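Local coordinates for aldo-keto reductase family 1, member B4 (Aldose reductase) (Schistosoma japonicum, PDB 4HBK), which probably reduces aldehydes and ketones to alcohols with NADPH, at residues 45-57 and 282-294. Residues are numbered along the deposited sequence; the frame is centred on the assembly and turned at random.
Sequences SIPVIGLGTWNSP and LQRKLIVVPKSVT
K291 reaches to the carbonyl of T53: its NZ donates to T53 O at 2.9 Å, tilted 32° from the carbonyl plane. The chain runs extended past G52 and bends only at its last torsion (chi4 -98°), which brings NZ round to that oxygen. NZ is also hydrogen-bonded to the hydroxyl of Y82, the predicted proton donor, so a backbone carbonyl helps fix the position of a lysine beside the probable active site. The two backbones run side by side in parallel. V288 N donates to V48 O and V288 O accepts from G50 N, both at 2.8 Å; farther on, G52 N donates to P290 O at 3.1 Å, coming from well above the carbonyl plane. These bonds join strands 51-52 and 287-288 and their flanking residues, the first and last of the eight-stranded parallel sheet, closing the (β/α)8 (TIM) barrel of the aldo/keto reductases. A water donates to both G52 O and S292 O, joining the chains just past the last backbone bond. G52 CA lies close against V289 O and the K291 chain. Beyond it, the W54 indole brings ring atom CH2 to V293 CG2 (3.7 Å), crossing that side chain at about a right angle, while S292 N lies at the ring edge. V293 CG1 packs on S56. At the other end L282 CD2 touches V48 CB at 3.8 Å, and I287 CD1 meets I46 CG2 at 4.0 Å.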
# COMPACT_ATOMS: atom_id res chain seq x y z
N SER A 45 0.23 -0.70 -16.00
CA SER A 45 1.45 -1.03 -15.26
C SER A 45 1.57 -0.23 -13.98
O SER A 45 1.10 0.91 -13.89
CB SER A 45 2.69 -0.74 -16.10
OG SER A 45 2.65 -1.51 -17.29
N ILE A 46 2.25 -0.83 -13.00
CA ILE A 46 2.56 -0.15 -11.76
C ILE A 46 4.04 -0.28 -11.42
O ILE A 46 4.58 -1.38 -11.41
CB ILE A 46 1.70 -0.71 -10.61
CG1 ILE A 46 2.00 0.02 -9.29
CG2 ILE A 46 1.90 -2.22 -10.49
CD1 ILE A 46 1.03 -0.32 -8.17
N PRO A 47 4.71 0.85 -11.12
CA PRO A 47 6.13 0.88 -10.74
C PRO A 47 6.39 0.05 -9.49
O PRO A 47 5.63 0.13 -8.53
CB PRO A 47 6.37 2.36 -10.45
CG PRO A 47 5.36 3.08 -11.32
CD PRO A 47 4.14 2.21 -11.20
N VAL A 48 7.47 -0.73 -9.49
CA VAL A 48 7.68 -1.71 -8.43
C VAL A 48 8.17 -1.10 -7.11
O VAL A 48 8.26 -1.80 -6.09
CB VAL A 48 8.62 -2.85 -8.86
CG1 VAL A 48 7.96 -3.71 -9.94
CG2 VAL A 48 9.94 -2.30 -9.36
N ILE A 49 8.52 0.18 -7.13
CA ILE A 49 8.80 0.90 -5.89
C ILE A 49 8.05 2.22 -5.87
O ILE A 49 7.94 2.90 -6.89
CB ILE A 49 10.32 1.13 -5.62
CG1 ILE A 49 10.52 1.79 -4.25
CG2 ILE A 49 10.95 1.97 -6.72
CD1 ILE A 49 12.00 1.89 -3.81
N GLY A 50 7.51 2.57 -4.70
CA GLY A 50 6.83 3.84 -4.53
C GLY A 50 7.15 4.41 -3.17
O GLY A 50 7.60 3.68 -2.27
N LEU A 51 6.95 5.72 -3.00
CA LEU A 51 7.13 6.33 -1.69
C LEU A 51 5.91 6.07 -0.82
O LEU A 51 4.79 6.42 -1.21
CB LEU A 51 7.34 7.85 -1.82
CG LEU A 51 7.45 8.58 -0.48
CD1 LEU A 51 8.81 8.30 0.15
CD2 LEU A 51 7.25 10.08 -0.64
N GLY A 52 6.13 5.46 0.34
CA GLY A 52 5.06 5.28 1.29
C GLY A 52 4.94 6.53 2.15
O GLY A 52 5.95 7.10 2.56
N THR A 53 3.71 6.97 2.39
CA THR A 53 3.51 8.14 3.24
C THR A 53 2.78 7.75 4.52
O THR A 53 2.20 6.67 4.63
CB THR A 53 2.73 9.25 2.51
OG1 THR A 53 1.45 8.75 2.09
CG2 THR A 53 3.49 9.75 1.30
N TRP A 54 2.83 8.62 5.52
CA TRP A 54 2.09 8.38 6.74
C TRP A 54 1.89 9.69 7.48
O TRP A 54 2.33 10.75 7.01
CB TRP A 54 2.78 7.31 7.60
CG TRP A 54 3.81 7.83 8.57
CD1 TRP A 54 3.61 8.13 9.89
CD2 TRP A 54 5.20 8.09 8.31
NE1 TRP A 54 4.78 8.57 10.46
CE2 TRP A 54 5.77 8.55 9.51
CE3 TRP A 54 6.01 7.98 7.17
CZ2 TRP A 54 7.12 8.90 9.61
CZ3 TRP A 54 7.34 8.33 7.27
CH2 TRP A 54 7.89 8.78 8.48
N ASN A 55 1.21 9.61 8.61
CA ASN A 55 0.95 10.79 9.42
C ASN A 55 2.22 11.25 10.13
O ASN A 55 2.30 11.22 11.36
CB ASN A 55 -0.16 10.51 10.44
CG ASN A 55 -0.80 11.78 10.98
OD1 ASN A 55 -1.92 11.75 11.48
ND2 ASN A 55 -0.08 12.90 10.87
N SER A 56 3.20 11.67 9.34
CA SER A 56 4.47 12.17 9.84
C SER A 56 4.35 13.63 10.26
O SER A 56 3.40 14.32 9.86
CB SER A 56 5.55 12.04 8.76
OG SER A 56 5.12 12.66 7.57
N PRO A 57 5.31 14.12 11.06
CA PRO A 57 5.34 15.50 11.55
C PRO A 57 5.13 16.49 10.41
O PRO A 57 5.56 16.21 9.29
CB PRO A 57 6.75 15.64 12.12
CG PRO A 57 7.12 14.25 12.54
CD PRO A 57 6.50 13.36 11.50
N LEU A 282 11.29 -7.47 -3.82
CA LEU A 282 11.21 -7.27 -5.27
C LEU A 282 11.37 -8.59 -6.05
O LEU A 282 10.67 -8.84 -7.03
CB LEU A 282 12.22 -6.22 -5.74
CG LEU A 282 11.94 -4.78 -5.29
CD1 LEU A 282 13.14 -3.88 -5.58
CD2 LEU A 282 10.71 -4.25 -5.99
N GLN A 283 12.28 -9.45 -5.59
CA GLN A 283 12.51 -10.72 -6.27
C GLN A 283 11.38 -11.74 -6.05
O GLN A 283 11.30 -12.74 -6.76
CB GLN A 283 13.90 -11.29 -5.93
CG GLN A 283 15.02 -10.38 -6.47
CD GLN A 283 16.42 -10.97 -6.34
OE1 GLN A 283 17.40 -10.24 -6.35
NE2 GLN A 283 16.51 -12.28 -6.21
N ARG A 284 10.50 -11.46 -5.09
CA ARG A 284 9.26 -12.23 -4.97
C ARG A 284 8.12 -11.63 -5.82
O ARG A 284 6.95 -11.99 -5.67
CB ARG A 284 8.83 -12.36 -3.50
CG ARG A 284 9.76 -13.23 -2.66
CD ARG A 284 9.32 -13.27 -1.19
NE ARG A 284 7.90 -13.63 -1.05
CZ ARG A 284 7.15 -13.34 0.01
NH1 ARG A 284 7.69 -12.68 1.04
NH2 ARG A 284 5.87 -13.70 0.05
N LYS A 285 8.48 -10.72 -6.72
CA LYS A 285 7.54 -10.11 -7.67
C LYS A 285 6.53 -9.19 -6.98
O LYS A 285 5.37 -9.11 -7.38
CB LYS A 285 6.83 -11.18 -8.50
CG LYS A 285 7.80 -12.18 -9.12
CD LYS A 285 7.46 -12.49 -10.57
CE LYS A 285 6.53 -13.70 -10.69
NZ LYS A 285 6.54 -14.28 -12.09
N LEU A 286 7.01 -8.49 -5.95
CA LEU A 286 6.18 -7.56 -5.18
C LEU A 286 6.50 -6.12 -5.55
O LEU A 286 7.60 -5.82 -6.00
CB LEU A 286 6.43 -7.75 -3.68
CG LEU A 286 6.22 -9.19 -3.19
CD1 LEU A 286 6.71 -9.38 -1.77
CD2 LEU A 286 4.74 -9.58 -3.30
N ILE A 287 5.52 -5.24 -5.37
CA ILE A 287 5.75 -3.80 -5.36
C ILE A 287 6.16 -3.47 -3.93
O ILE A 287 5.75 -4.17 -3.01
CB ILE A 287 4.46 -3.03 -5.70
CG1 ILE A 287 4.02 -3.33 -7.15
CG2 ILE A 287 4.66 -1.55 -5.49
CD1 ILE A 287 2.84 -4.27 -7.24
N VAL A 288 6.97 -2.45 -3.73
CA VAL A 288 7.29 -2.04 -2.36
C VAL A 288 7.05 -0.55 -2.17
O VAL A 288 7.35 0.26 -3.05
CB VAL A 288 8.75 -2.42 -1.96
CG1 VAL A 288 8.95 -3.94 -2.05
CG2 VAL A 288 9.77 -1.67 -2.82
N VAL A 289 6.52 -0.18 -1.00
CA VAL A 289 6.25 1.21 -0.69
C VAL A 289 6.83 1.58 0.68
O VAL A 289 6.10 1.90 1.62
CB VAL A 289 4.72 1.53 -0.77
CG1 VAL A 289 4.23 1.41 -2.22
CG2 VAL A 289 3.92 0.60 0.12
N PRO A 290 8.18 1.56 0.80
CA PRO A 290 8.84 1.91 2.06
C PRO A 290 8.52 3.35 2.46
O PRO A 290 8.65 4.25 1.63
CB PRO A 290 10.33 1.78 1.72
CG PRO A 290 10.40 1.99 0.25
CD PRO A 290 9.15 1.33 -0.28
N LYS A 291 8.09 3.54 3.71
CA LYS A 291 7.77 4.86 4.24
C LYS A 291 9.03 5.57 4.74
O LYS A 291 9.84 5.00 5.46
CB LYS A 291 6.80 4.72 5.42
CG LYS A 291 5.53 3.96 5.09
CD LYS A 291 4.65 3.76 6.33
CE LYS A 291 3.34 3.04 5.98
NZ LYS A 291 2.21 3.99 5.82
N SER A 292 9.19 6.83 4.36
CA SER A 292 10.26 7.63 4.94
C SER A 292 10.05 9.12 4.71
O SER A 292 9.47 9.53 3.71
CB SER A 292 11.62 7.20 4.40
OG SER A 292 12.65 7.90 5.07
N VAL A 293 10.51 9.92 5.66
CA VAL A 293 10.56 11.36 5.47
C VAL A 293 12.00 11.84 5.62
O VAL A 293 12.27 13.03 5.53
CB VAL A 293 9.64 12.13 6.44
CG1 VAL A 293 8.17 11.89 6.08
CG2 VAL A 293 9.95 11.75 7.90
N THR A 294 12.93 10.91 5.84
CA THR A 294 14.36 11.23 5.92
C THR A 294 15.01 11.15 4.53
O THR A 294 15.04 10.08 3.93
CB THR A 294 15.10 10.27 6.85
OG1 THR A 294 14.39 10.14 8.09
CG2 THR A 294 16.50 10.78 7.14
O HOH W 1 6.54 10.05 3.29